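Local coordinates for protein (R)-specific secondary-alkylsulfatase (Pseudomonas sp., PDB 4AXH) that hydrolyses (R)-secondary-alkyl sulfates with strict inversion of configuration, using a zinc site, to give (S)-secondary alcohols and sulfate, at residues A[477-488]-A[501-511]. Sequence-based numbering, arbitrary orientation.
Sequences YRWAVQLGNHLV and QADAMEQLGYQ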
loop_
_atom_site.group_PDB
_atom_site.type_symbol
_atom_site.label_atom_id
_atom_site.label_comp_id
_atom_site.label_asym_id
_atom_site.label_seq_id
_atom_site.Cartn_x
_atom_site.Cartn_y
_atom_site.Cartn_z
ATOM N N TYR A 477 -26.453 -12.872 9.977
ATOM C CA TYR A 477 -25.968 -13.315 8.655
ATOM C C TYR A 477 -24.467 -13.136 8.493
ATOM O O TYR A 477 -23.846 -13.865 7.730
ATOM C CB TYR A 477 -26.719 -12.612 7.521
ATOM C CG TYR A 477 -28.219 -12.742 7.617
ATOM C CD1 TYR A 477 -28.842 -13.974 7.447
ATOM C CD2 TYR A 477 -29.011 -11.649 7.939
ATOM C CE1 TYR A 477 -30.220 -14.109 7.579
ATOM C CE2 TYR A 477 -30.396 -11.766 8.049
ATOM C CZ TYR A 477 -30.999 -13.000 7.860
ATOM O OH TYR A 477 -32.361 -13.141 7.942
ATOM N N ARG A 478 -23.890 -12.194 9.231
ATOM C CA ARG A 478 -22.472 -11.903 9.235
ATOM C C ARG A 478 -21.708 -13.088 9.813
ATOM O O ARG A 478 -20.713 -13.525 9.225
ATOM C CB ARG A 478 -22.216 -10.614 10.035
ATOM C CG ARG A 478 -21.091 -9.796 9.451
ATOM C CD ARG A 478 -20.852 -8.587 10.284
ATOM N NE ARG A 478 -19.421 -8.347 10.459
ATOM C CZ ARG A 478 -18.941 -7.327 11.148
ATOM N NH1 ARG A 478 -19.768 -6.459 11.716
ATOM N NH2 ARG A 478 -17.629 -7.158 11.269
ATOM N N TRP A 479 -22.196 -13.635 10.947
ATOM C CA TRP A 479 -21.561 -14.792 11.565
ATOM C C TRP A 479 -21.851 -16.044 10.750
ATOM O O TRP A 479 -20.943 -16.841 10.526
ATOM C CB TRP A 479 -21.936 -14.933 13.042
ATOM C CG TRP A 479 -21.336 -16.136 13.712
ATOM C CD1 TRP A 479 -22.008 -17.217 14.208
ATOM C CD2 TRP A 479 -19.936 -16.414 13.898
ATOM N NE1 TRP A 479 -21.113 -18.146 14.700
ATOM C CE2 TRP A 479 -19.839 -17.669 14.542
ATOM C CE3 TRP A 479 -18.757 -15.705 13.620
ATOM C CZ2 TRP A 479 -18.618 -18.228 14.911
ATOM C CZ3 TRP A 479 -17.543 -16.274 13.960
ATOM C CH2 TRP A 479 -17.480 -17.524 14.595
ATOM N N ALA A 480 -23.083 -16.172 10.234
ATOM C CA ALA A 480 -23.468 -17.271 9.363
ATOM C C ALA A 480 -22.471 -17.453 8.191
ATOM O O ALA A 480 -21.991 -18.567 8.008
ATOM C CB ALA A 480 -24.865 -17.047 8.826
ATOM N N VAL A 481 -22.102 -16.363 7.459
ATOM C CA VAL A 481 -21.148 -16.418 6.338
ATOM C C VAL A 481 -19.743 -16.838 6.737
ATOM O O VAL A 481 -19.051 -17.446 5.926
ATOM C CB VAL A 481 -21.138 -15.203 5.373
ATOM C CG1 VAL A 481 -22.508 -14.966 4.760
ATOM C CG2 VAL A 481 -20.618 -13.950 6.046
ATOM N N GLN A 482 -19.321 -16.525 7.970
ATOM C CA GLN A 482 -18.007 -16.925 8.476
ATOM C C GLN A 482 -17.945 -18.449 8.667
ATOM O O GLN A 482 -16.938 -19.049 8.307
ATOM C CB GLN A 482 -17.662 -16.182 9.769
ATOM C CG GLN A 482 -17.151 -14.769 9.529
ATOM C CD GLN A 482 -15.676 -14.748 9.228
ATOM O OE1 GLN A 482 -14.854 -15.261 9.994
ATOM N NE2 GLN A 482 -15.308 -14.136 8.114
ATOM N N LEU A 483 -19.040 -19.079 9.188
ATOM C CA LEU A 483 -19.145 -20.536 9.365
ATOM C C LEU A 483 -19.213 -21.220 8.002
ATOM O O LEU A 483 -18.426 -22.136 7.737
ATOM C CB LEU A 483 -20.379 -20.942 10.204
ATOM C CG LEU A 483 -20.496 -20.462 11.671
ATOM C CD1 LEU A 483 -21.390 -21.355 12.460
ATOM C CD2 LEU A 483 -19.162 -20.478 12.396
ATOM N N GLY A 484 -20.124 -20.737 7.150
ATOM C CA GLY A 484 -20.336 -21.214 5.787
ATOM C C GLY A 484 -19.090 -21.223 4.928
ATOM O O GLY A 484 -18.917 -22.137 4.128
ATOM N N ASN A 485 -18.197 -20.234 5.115
ATOM C CA ASN A 485 -16.946 -20.146 4.363
ATOM C C ASN A 485 -16.017 -21.273 4.766
ATOM O O ASN A 485 -15.385 -21.883 3.903
ATOM C CB ASN A 485 -16.249 -18.767 4.546
ATOM C CG ASN A 485 -15.236 -18.454 3.463
ATOM O OD1 ASN A 485 -15.560 -18.486 2.252
ATOM N ND2 ASN A 485 -13.980 -18.175 3.872
ATOM N N HIS A 486 -15.961 -21.569 6.078
ATOM C CA HIS A 486 -15.128 -22.648 6.607
ATOM C C HIS A 486 -15.575 -23.992 6.062
ATOM O O HIS A 486 -14.728 -24.785 5.667
ATOM C CB HIS A 486 -15.116 -22.652 8.143
ATOM C CG HIS A 486 -14.266 -21.566 8.721
ATOM N ND1 HIS A 486 -12.920 -21.475 8.814
ATOM C CD2 HIS A 486 -14.824 -20.423 9.248
ATOM C CE1 HIS A 486 -12.641 -20.274 9.409
ATOM N NE2 HIS A 486 -13.805 -19.676 9.635
ATOM N N LEU A 487 -16.902 -24.219 5.994
ATOM C CA LEU A 487 -17.448 -25.470 5.493
ATOM C C LEU A 487 -17.267 -25.637 3.998
ATOM O O LEU A 487 -16.752 -26.677 3.588
ATOM C CB LEU A 487 -18.904 -25.720 5.932
ATOM C CG LEU A 487 -19.406 -27.170 5.751
ATOM C CD1 LEU A 487 -18.472 -28.188 6.388
ATOM C CD2 LEU A 487 -20.789 -27.343 6.321
ATOM N N VAL A 488 -17.669 -24.624 3.196
ATOM C CA VAL A 488 -17.543 -24.622 1.730
ATOM C C VAL A 488 -16.081 -24.866 1.289
ATOM O O VAL A 488 -15.869 -25.644 0.370
ATOM C CB VAL A 488 -18.219 -23.381 1.062
ATOM C CG1 VAL A 488 -17.865 -23.251 -0.423
ATOM C CG2 VAL A 488 -19.730 -23.430 1.247
ATOM N N GLN A 501 -24.912 -20.562 2.972
ATOM C CA GLN A 501 -24.002 -19.415 2.881
ATOM C C GLN A 501 -24.456 -18.418 1.812
ATOM O O GLN A 501 -24.336 -17.212 2.026
ATOM C CB GLN A 501 -22.552 -19.826 2.675
ATOM C CG GLN A 501 -21.588 -18.814 3.304
ATOM C CD GLN A 501 -20.249 -18.676 2.595
ATOM O OE1 GLN A 501 -19.967 -19.510 1.594
ATOM N NE2 GLN A 501 -19.439 -17.806 2.932
ATOM N N ALA A 502 -25.041 -18.909 0.705
ATOM C CA ALA A 502 -25.563 -18.061 -0.367
ATOM C C ALA A 502 -26.775 -17.291 0.125
ATOM O O ALA A 502 -26.894 -16.103 -0.185
ATOM C CB ALA A 502 -25.919 -18.891 -1.581
ATOM N N ASP A 503 -27.632 -17.939 0.942
ATOM C CA ASP A 503 -28.850 -17.350 1.520
ATOM C C ASP A 503 -28.528 -16.208 2.485
ATOM O O ASP A 503 -29.180 -15.163 2.434
ATOM C CB ASP A 503 -29.715 -18.429 2.224
ATOM C CG ASP A 503 -30.616 -19.288 1.320
ATOM O OD1 ASP A 503 -30.385 -19.313 0.084
ATOM O OD2 ASP A 503 -31.562 -19.925 1.850
ATOM N N ALA A 504 -27.513 -16.410 3.348
ATOM C CA ALA A 504 -27.031 -15.451 4.337
ATOM C C ALA A 504 -26.352 -14.252 3.670
ATOM O O ALA A 504 -26.614 -13.132 4.109
ATOM C CB ALA A 504 -26.088 -16.122 5.311
ATOM N N MET A 505 -25.510 -14.484 2.606
ATOM C CA MET A 505 -24.826 -13.457 1.780
ATOM C C MET A 505 -25.853 -12.577 1.104
ATOM O O MET A 505 -25.712 -11.364 1.106
ATOM C CB MET A 505 -23.997 -14.099 0.665
ATOM C CG MET A 505 -22.588 -14.405 1.055
ATOM S SD MET A 505 -21.486 -14.115 -0.340
ATOM C CE MET A 505 -20.032 -14.977 0.257
ATOM N N GLU A 506 -26.885 -13.207 0.509
ATOM C CA GLU A 506 -28.003 -12.585 -0.186
ATOM C C GLU A 506 -28.728 -11.590 0.716
ATOM O O GLU A 506 -29.064 -10.495 0.252
ATOM C CB GLU A 506 -28.952 -13.690 -0.650
ATOM C CG GLU A 506 -30.167 -13.231 -1.430
ATOM C CD GLU A 506 -30.897 -14.400 -2.044
ATOM O OE1 GLU A 506 -31.631 -15.105 -1.312
ATOM O OE2 GLU A 506 -30.639 -14.672 -3.239
ATOM N N GLN A 507 -28.963 -11.967 2.002
ATOM C CA GLN A 507 -29.610 -11.142 3.028
ATOM C C GLN A 507 -28.715 -9.960 3.359
ATOM O O GLN A 507 -29.234 -8.858 3.508
ATOM C CB GLN A 507 -29.942 -11.955 4.302
ATOM C CG GLN A 507 -31.073 -13.007 4.163
ATOM C CD GLN A 507 -32.405 -12.471 3.694
ATOM O OE1 GLN A 507 -32.998 -11.573 4.302
ATOM N NE2 GLN A 507 -32.942 -13.071 2.626
ATOM N N LEU A 508 -27.367 -10.166 3.396
ATOM C CA LEU A 508 -26.361 -9.106 3.605
ATOM C C LEU A 508 -26.389 -8.104 2.432
ATOM O O LEU A 508 -26.166 -6.909 2.640
ATOM C CB LEU A 508 -24.946 -9.657 3.784
ATOM C CG LEU A 508 -24.679 -10.466 5.069
ATOM C CD1 LEU A 508 -23.322 -11.172 4.995
ATOM C CD2 LEU A 508 -24.731 -9.603 6.312
ATOM N N GLY A 509 -26.682 -8.611 1.229
ATOM C CA GLY A 509 -26.815 -7.837 0.004
ATOM C C GLY A 509 -28.086 -7.023 0.038
ATOM O O GLY A 509 -28.081 -5.859 -0.365
ATOM N N TYR A 510 -29.192 -7.636 0.546
ATOM C CA TYR A 510 -30.482 -6.968 0.717
ATOM C C TYR A 510 -30.360 -5.845 1.758
ATOM O O TYR A 510 -31.102 -4.874 1.698
ATOM C CB TYR A 510 -31.560 -7.965 1.197
ATOM C CG TYR A 510 -32.010 -9.017 0.197
ATOM C CD1 TYR A 510 -31.890 -8.806 -1.176
ATOM C CD2 TYR A 510 -32.598 -10.208 0.622
ATOM C CE1 TYR A 510 -32.315 -9.763 -2.099
ATOM C CE2 TYR A 510 -32.997 -11.187 -0.294
ATOM C CZ TYR A 510 -32.852 -10.960 -1.655
ATOM O OH TYR A 510 -33.250 -11.900 -2.577
ATOM N N GLN A 511 -29.415 -5.990 2.705
ATOM C CA GLN A 511 -29.202 -5.086 3.832
ATOM C C GLN A 511 -28.256 -3.918 3.580
ATOM O O GLN A 511 -28.515 -2.829 4.086
ATOM C CB GLN A 511 -28.746 -5.876 5.091
ATOM C CG GLN A 511 -29.878 -6.569 5.860
ATOM C CD GLN A 511 -29.376 -7.359 7.038
ATOM O OE1 GLN A 511 -28.296 -7.089 7.605
ATOM N NE2 GLN A 511 -30.166 -8.355 7.451
#
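Tyr477, Val481 and Gln501 act as knobs in a buried helix-helix contact, an antiparallel hairpin of consecutive helices in the dimerisation region, whose family belongs to the TPR clan. The short segments 477-488 and 501-511 run at 145° to each other, their axes approaching to 8.7 Å. Small residues line the approach, consistent with this spacing: Ala480 CB meets Ala504 CB at 3.8 Å, and Gly484 lies under the Gln501 side chain, with Gln501 CG 3.7 Å from Gly484 CA. The ring of Tyr477 enters the hole formed by Ala504, Gln507, Leu508 and Gln511. Gln507 CB stands over its centre, 3.6 Å from the centroid and 4° off the normal, a CH-pi contact, while Gln511 NE2 lies at the ring edge. With CG1 anti to its carbonyl carbon, Val481 rests that methyl against both Ala504 CB and Met505 CG, 3.7 Å from the latter; the Leu508 and Val481 side chains meet tip to tip, through Leu508 CD1. In the reverse direction Gln501 fits among Val481, Gly484, Asn485 and Val488. Its NE2 gives a weak hydrogen bond to Val481 O (3.0 Å, 126° at the hydrogen), a carbonyl that also accepts the helical bond from Asn485 N. Polar ends at the tyrosine side turn to the N-terminal region: Tyr477 OH bonds Ser38 OG, and the amides of Gln507 and Gln511 both bond Thr41. Helix 461-474 packs against Ala480, helix 515-529 against Gln501, and helix 39-48 against Tyr477, while Asn438 of the second subunit hydrogen-bonds Asn485, so that one side of the pair forms part of the dimer interface.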